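Local coordinates for glutamate--cysteine ligase GshA (Methylobacillus flagellatus KT, PDB 3K1T), which probably acts as a ligase joining glutamate to cysteine, the first step of glutathione synthesis, at residues A95-N104 with F169-D179. Residues are numbered along the deposited sequence; the frame is centred on the assembly and turned at random.
Sequences ARRLLLIPEN and FDSCAILLNND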
ATOM      1  N   ALA A  95       5.915 -15.037  -9.747  1.00 25.36           N
ATOM      2  CA  ALA A  95       5.074 -14.963 -10.927  1.00 25.49           C
ATOM      3  C   ALA A  95       5.495 -13.842 -11.869  1.00 23.35           C
ATOM      4  O   ALA A  95       5.799 -12.743 -11.463  1.00 23.87           O
ATOM      5  CB  ALA A  95       3.589 -14.800 -10.535  1.00 25.61           C
ATOM      6  N   ARG A  96       5.595 -14.173 -13.142  1.00 22.25           N
ATOM      7  CA  ARG A  96       5.713 -13.173 -14.186  1.00 21.07           C
ATOM      8  C   ARG A  96       4.359 -12.988 -14.870  1.00 20.14           C
ATOM      9  O   ARG A  96       4.036 -11.883 -15.293  1.00 18.86           O
ATOM     10  CB  ARG A  96       6.704 -13.635 -15.266  1.00 21.32           C
ATOM     11  CG  ARG A  96       8.131 -13.741 -14.837  1.00 24.80           C
ATOM     12  CD  ARG A  96       8.978 -14.224 -16.011  1.00 29.37           C
ATOM     13  NE  ARG A  96      10.415 -14.026 -15.813  1.00 35.90           N
ATOM     14  CZ  ARG A  96      11.225 -14.884 -15.183  1.00 43.38           C
ATOM     15  NH1 ARG A  96      10.749 -16.012 -14.637  1.00 46.14           N
ATOM     16  NH2 ARG A  96      12.526 -14.615 -15.073  1.00 45.27           N
ATOM     17  N   ARG A  97       3.633 -14.099 -15.039  1.00 19.18           N
ATOM     18  CA  ARG A  97       2.410 -14.144 -15.839  0.55 19.61           C
ATOM     19  C   ARG A  97       1.240 -14.648 -14.988  1.00 20.14           C
ATOM     20  O   ARG A  97       1.426 -15.520 -14.146  1.00 22.29           O
ATOM     21  CB  ARG A  97       2.612 -15.089 -17.030  0.55 19.40           C
ATOM     22  CG  ARG A  97       3.600 -14.586 -18.078  0.55 20.10           C
ATOM     23  CD  ARG A  97       3.891 -15.626 -19.147  0.55 19.99           C
ATOM     24  NE  ARG A  97       4.741 -16.706 -18.645  0.55 21.11           N
ATOM     25  CZ  ARG A  97       6.074 -16.633 -18.494  0.55 23.83           C
ATOM     26  NH1 ARG A  97       6.748 -15.520 -18.785  0.55 22.05           N
ATOM     27  NH2 ARG A  97       6.740 -17.682 -18.020  0.55 25.38           N
ATOM     28  N   LEU A  98       0.048 -14.124 -15.223  1.00 17.59           N
ATOM     29  CA  LEU A  98      -1.133 -14.552 -14.500  1.00 16.43           C
ATOM     30  C   LEU A  98      -2.275 -14.775 -15.459  1.00 15.32           C
ATOM     31  O   LEU A  98      -2.585 -13.892 -16.278  1.00 14.16           O
ATOM     32  CB  LEU A  98      -1.501 -13.480 -13.482  1.00 17.24           C
ATOM     33  CG  LEU A  98      -2.566 -13.828 -12.462  1.00 18.20           C
ATOM     34  CD1 LEU A  98      -2.138 -14.954 -11.524  1.00 18.38           C
ATOM     35  CD2 LEU A  98      -2.904 -12.515 -11.628  1.00 21.00           C
ATOM     36  N   LEU A  99      -2.881 -15.966 -15.395  1.00 14.04           N
ATOM     37  CA  LEU A  99      -4.087 -16.264 -16.148  1.00 13.84           C
ATOM     38  C   LEU A  99      -5.270 -15.945 -15.260  1.00 13.81           C
ATOM     39  O   LEU A  99      -5.360 -16.469 -14.142  1.00 14.17           O
ATOM     40  CB  LEU A  99      -4.126 -17.769 -16.543  1.00 14.09           C
ATOM     41  CG  LEU A  99      -5.298 -18.244 -17.409  1.00 15.44           C
ATOM     42  CD1 LEU A  99      -5.179 -17.690 -18.825  1.00 15.37           C
ATOM     43  CD2 LEU A  99      -5.391 -19.796 -17.454  1.00 17.55           C
ATOM     44  N   LEU A 100      -6.154 -15.086 -15.753  1.00 13.43           N
ATOM     45  CA  LEU A 100      -7.363 -14.685 -15.040  0.50 13.35           C
ATOM     46  C   LEU A 100      -8.566 -15.406 -15.642  1.00 13.63           C
ATOM     47  O   LEU A 100      -8.876 -15.242 -16.818  1.00 13.87           O
ATOM     48  CB  LEU A 100      -7.579 -13.166 -15.114  0.50 13.15           C
ATOM     49  CG  LEU A 100      -8.836 -12.578 -14.426  0.50 13.49           C
ATOM     50  CD1 LEU A 100      -8.768 -12.718 -12.899  0.50  9.17           C
ATOM     51  CD2 LEU A 100      -9.017 -11.073 -14.826  0.50 12.90           C
ATOM     52  N   ILE A 101      -9.246 -16.213 -14.833  1.00 13.75           N
ATOM     53  CA  ILE A 101     -10.475 -16.892 -15.257  1.00 14.03           C
ATOM     54  C   ILE A 101     -11.724 -16.135 -14.744  1.00 14.29           C
ATOM     55  O   ILE A 101     -11.972 -16.078 -13.558  1.00 13.95           O
ATOM     56  CB  ILE A 101     -10.509 -18.378 -14.786  1.00 15.26           C
ATOM     57  CG1 ILE A 101      -9.247 -19.114 -15.308  1.00 15.79           C
ATOM     58  CG2 ILE A 101     -11.804 -19.056 -15.258  1.00 12.26           C
ATOM     59  CD1 ILE A 101      -9.150 -20.575 -14.971  1.00 20.06           C
ATOM     60  N   PRO A 102     -12.527 -15.578 -15.654  1.00 14.65           N
ATOM     61  CA  PRO A 102     -13.714 -14.802 -15.291  1.00 16.01           C
ATOM     62  C   PRO A 102     -14.932 -15.691 -15.087  1.00 17.07           C
ATOM     63  O   PRO A 102     -14.903 -16.871 -15.467  1.00 16.38           O
ATOM     64  CB  PRO A 102     -13.901 -13.900 -16.493  1.00 15.68           C
ATOM     65  CG  PRO A 102     -13.472 -14.774 -17.638  1.00 16.80           C
ATOM     66  CD  PRO A 102     -12.347 -15.630 -17.112  1.00 15.04           C
ATOM     67  N   GLU A 103     -15.975 -15.132 -14.489  1.00 18.94           N
ATOM     68  CA  GLU A 103     -17.295 -15.759 -14.503  1.00 21.90           C
ATOM     69  C   GLU A 103     -17.661 -16.027 -15.980  1.00 24.12           C
ATOM     70  O   GLU A 103     -17.132 -15.372 -16.896  1.00 22.80           O
ATOM     71  CB  GLU A 103     -18.343 -14.858 -13.850  1.00 23.07           C
ATOM     72  CG  GLU A 103     -18.331 -14.789 -12.312  1.00 24.49           C
ATOM     73  CD  GLU A 103     -18.741 -16.121 -11.629  1.00 27.56           C
ATOM     74  OE1 GLU A 103     -19.288 -17.017 -12.324  1.00 27.51           O
ATOM     75  OE2 GLU A 103     -18.488 -16.280 -10.403  1.00 28.97           O
ATOM     76  N   ASN A 104     -18.509 -17.027 -16.218  1.00 26.71           N
ATOM     77  CA  ASN A 104     -18.902 -17.380 -17.594  1.00 30.24           C
ATOM     78  C   ASN A 104     -19.771 -16.316 -18.323  1.00 33.81           C
ATOM     79  O   ASN A 104     -19.979 -16.413 -19.546  1.00 35.49           O
ATOM     80  CB  ASN A 104     -19.572 -18.766 -17.642  1.00 30.31           C
ATOM     81  CG  ASN A 104     -18.576 -19.933 -17.463  1.00 30.28           C
ATOM     82  OD1 ASN A 104     -17.364 -19.743 -17.386  1.00 28.04           O
ATOM     83  ND2 ASN A 104     -19.107 -21.161 -17.443  1.00 30.57           N
ATOM     84  N   PHE A 169       1.327 -18.461 -24.206  1.00 19.38           N
ATOM     85  CA  PHE A 169       1.137 -17.914 -22.861  1.00 18.00           C
ATOM     86  C   PHE A 169       0.979 -19.043 -21.857  1.00 19.20           C
ATOM     87  O   PHE A 169      -0.058 -19.723 -21.821  1.00 17.60           O
ATOM     88  CB  PHE A 169      -0.096 -17.023 -22.785  1.00 17.87           C
ATOM     89  CG  PHE A 169      -0.253 -16.309 -21.452  1.00 16.02           C
ATOM     90  CD1 PHE A 169       0.475 -15.154 -21.186  1.00 18.18           C
ATOM     91  CD2 PHE A 169      -1.135 -16.780 -20.498  1.00 15.43           C
ATOM     92  CE1 PHE A 169       0.324 -14.463 -19.985  1.00 17.88           C
ATOM     93  CE2 PHE A 169      -1.295 -16.100 -19.282  1.00 17.78           C
ATOM     94  CZ  PHE A 169      -0.567 -14.944 -19.027  1.00 17.77           C
ATOM     95  N   ASP A 170       2.003 -19.237 -21.054  1.00 19.68           N
ATOM     96  CA  ASP A 170       1.925 -20.248 -20.011  1.00 21.80           C
ATOM     97  C   ASP A 170       2.155 -19.594 -18.676  1.00 21.72           C
ATOM     98  O   ASP A 170       3.272 -19.193 -18.379  1.00 21.89           O
ATOM     99  CB  ASP A 170       2.933 -21.373 -20.202  1.00 22.84           C
ATOM    100  CG  ASP A 170       2.820 -22.404 -19.067  1.00 26.49           C
ATOM    101  OD1 ASP A 170       3.322 -22.165 -17.958  1.00 37.30           O
ATOM    102  OD2 ASP A 170       2.167 -23.419 -19.247  1.00 36.46           O
ATOM    103  N   SER A 171       1.104 -19.492 -17.856  1.00 21.67           N
ATOM    104  CA  SER A 171       1.241 -18.774 -16.613  1.00 22.50           C
ATOM    105  C   SER A 171       1.727 -19.622 -15.512  1.00 22.68           C
ATOM    106  O   SER A 171       1.576 -20.850 -15.461  1.00 22.54           O
ATOM    107  CB  SER A 171      -0.070 -18.112 -16.166  1.00 22.92           C
ATOM    108  OG  SER A 171      -1.052 -19.089 -15.883  1.00 26.39           O
ATOM    109  N   CYS A 172       2.225 -18.890 -14.550  1.00 22.82           N
ATOM    110  CA  CYS A 172       2.782 -19.389 -13.353  0.70 22.92           C
ATOM    111  C   CYS A 172       1.583 -19.811 -12.379  1.00 22.45           C
ATOM    112  O   CYS A 172       1.549 -20.876 -11.742  1.00 23.40           O
ATOM    113  CB  CYS A 172       3.737 -18.208 -12.889  0.70 24.22           C
ATOM    114  SG  CYS A 172       4.839 -17.217 -14.326  0.70 21.97           S
ATOM    115  N   ALA A 173       0.591 -18.945 -12.313  1.00 20.61           N
ATOM    116  CA  ALA A 173      -0.538 -19.120 -11.439  1.00 19.52           C
ATOM    117  C   ALA A 173      -1.819 -18.707 -12.144  1.00 16.74           C
ATOM    118  O   ALA A 173      -1.786 -18.057 -13.191  1.00 16.16           O
ATOM    119  CB  ALA A 173      -0.338 -18.281 -10.171  1.00 20.67           C
ATOM    120  N   ILE A 174      -2.940 -19.065 -11.537  1.00 14.99           N
ATOM    121  CA  ILE A 174      -4.266 -18.849 -12.102  1.00 14.37           C
ATOM    122  C   ILE A 174      -5.125 -18.141 -11.065  1.00 14.39           C
ATOM    123  O   ILE A 174      -5.337 -18.683  -9.986  1.00 15.61           O
ATOM    124  CB  ILE A 174      -4.918 -20.189 -12.467  1.00 14.36           C
ATOM    125  CG1 ILE A 174      -4.049 -20.925 -13.504  1.00 14.40           C
ATOM    126  CG2 ILE A 174      -6.370 -20.001 -12.974  1.00 13.88           C
ATOM    127  CD1 ILE A 174      -4.369 -22.422 -13.581  1.00 16.32           C
ATOM    128  N   LEU A 175      -5.624 -16.957 -11.393  1.00 13.50           N
ATOM    129  CA  LEU A 175      -6.500 -16.210 -10.507  1.00 13.62           C
ATOM    130  C   LEU A 175      -7.937 -16.418 -10.901  1.00 12.91           C
ATOM    131  O   LEU A 175      -8.330 -16.141 -12.033  1.00 13.94           O
ATOM    132  CB  LEU A 175      -6.162 -14.707 -10.521  1.00 14.19           C
ATOM    133  CG  LEU A 175      -7.015 -13.803  -9.631  1.00 13.99           C
ATOM    134  CD1 LEU A 175      -6.833 -14.166  -8.138  1.00 12.50           C
ATOM    135  CD2 LEU A 175      -6.686 -12.277  -9.843  1.00 13.11           C
ATOM    136  N   LEU A 176      -8.713 -16.978  -9.982  1.00 12.78           N
ATOM    137  CA  LEU A 176     -10.141 -17.123 -10.184  1.00 12.14           C
ATOM    138  C   LEU A 176     -10.916 -15.847  -9.878  1.00 12.86           C
ATOM    139  O   LEU A 176     -10.870 -15.333  -8.754  1.00 13.65           O
ATOM    140  CB  LEU A 176     -10.686 -18.246  -9.299  1.00 12.09           C
ATOM    141  CG  LEU A 176     -10.082 -19.619  -9.508  1.00 12.29           C
ATOM    142  CD1 LEU A 176     -10.520 -20.549  -8.350  1.00 12.58           C
ATOM    143  CD2 LEU A 176     -10.489 -20.153 -10.907  1.00 11.37           C
ATOM    144  N   ASN A 177     -11.663 -15.350 -10.865  1.00 12.38           N
ATOM    145  CA  ASN A 177     -12.709 -14.353 -10.633  1.00 12.25           C
ATOM    146  C   ASN A 177     -14.085 -14.986 -10.917  1.00 13.98           C
ATOM    147  O   ASN A 177     -15.038 -14.309 -11.280  1.00 15.91           O
ATOM    148  CB  ASN A 177     -12.475 -13.100 -11.474  1.00 11.46           C
ATOM    149  CG  ASN A 177     -13.253 -11.907 -10.980  1.00 12.89           C
ATOM    150  OD1 ASN A 177     -14.119 -11.373 -11.692  1.00 14.34           O
ATOM    151  ND2 ASN A 177     -12.961 -11.484  -9.740  1.00 12.16           N
ATOM    152  N   ASN A 178     -14.147 -16.305 -10.725  1.00 15.64           N
ATOM    153  CA  ASN A 178     -15.317 -17.166 -10.981  1.00 15.49           C
ATOM    154  C   ASN A 178     -15.422 -18.017  -9.699  1.00 15.21           C
ATOM    155  O   ASN A 178     -14.449 -18.687  -9.324  1.00 15.03           O
ATOM    156  CB  ASN A 178     -14.998 -18.040 -12.190  1.00 15.89           C
ATOM    157  CG  ASN A 178     -16.112 -19.001 -12.562  1.00 16.18           C
ATOM    158  OD1 ASN A 178     -16.779 -19.591 -11.687  1.00 17.39           O
ATOM    159  ND2 ASN A 178     -16.330 -19.160 -13.870  1.00 17.53           N
ATOM    160  N   ASP A 179     -16.541 -17.946  -8.994  1.00 15.79           N
ATOM    161  CA  ASP A 179     -16.617 -18.575  -7.691  1.00 16.79           C
ATOM    162  C   ASP A 179     -16.795 -20.107  -7.741  1.00 16.59           C
ATOM    163  O   ASP A 179     -16.740 -20.766  -6.701  1.00 17.59           O
ATOM    164  CB  ASP A 179     -17.690 -17.909  -6.793  1.00 17.89           C
ATOM    165  CG  ASP A 179     -19.097 -18.188  -7.224  1.00 19.84           C
ATOM    166  OD1 ASP A 179     -19.357 -19.079  -8.061  1.00 21.57           O
ATOM    167  OD2 ASP A 179     -19.962 -17.471  -6.708  1.00 25.34           O
TER
HETATM  168  O   HOH W   1       5.244 -20.289 -16.523  1.00 50.65           O
HETATM  169  O   HOH W   2     -19.965 -19.238 -10.906  1.00 36.86           O
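Ile-101 and Ile-174 meet at the tight centre of this contact, CD1 of Ile-101 pressing on CG2 of Ile-174 at 3.5 Å, closer than carbons usually lie. They sit with Leu-99 on the sheet face that Leu-164 of strand 163-166 covers. On the face toward helix 109-124, Leu-100 and Leu-175 run side by side, CG anti to the backbone N in both (chi1 near 180°); in the Leu-100 conformer described, its CD1 lies 3.7 Å from CD2 of Leu-175. Between these layers strands 97-102 and 173-177 pair in parallel, Leu-175 N giving to Leu-99 O at 2.8 Å. Strand 97-102, helix 109-124 and strand 128-133 form a beta-alpha-beta crossover, with 173-177 flanking 97-102 on its other side.

The ends are looser and wetter. In the conformer described, Arg-97 bends at chi3 (-73°) and NE donates to Asp-170 O at 2.9 Å; a water also donates to this oxygen.

Beyond the other end, the Glu-103 carboxylate stacks on the Asn-178 amide, planes 28° apart. Asp-179 N donates a hydrogen bond to Glu-103 OE2 (2.9 Å) from above the carboxylate plane; Asn-178 ND2 donates one to Pro-102 O, and its OD1 accepts from Leu-180 N. An alanine at Glu-103 would probably leave Asp-179 N without its acceptor and the Asn-178 amide without its stack. The two carboxylates lie close, but Asp-179 OD1 also bonds Ser-181 OG and a water reaches both acids, probably softening the negative potential here.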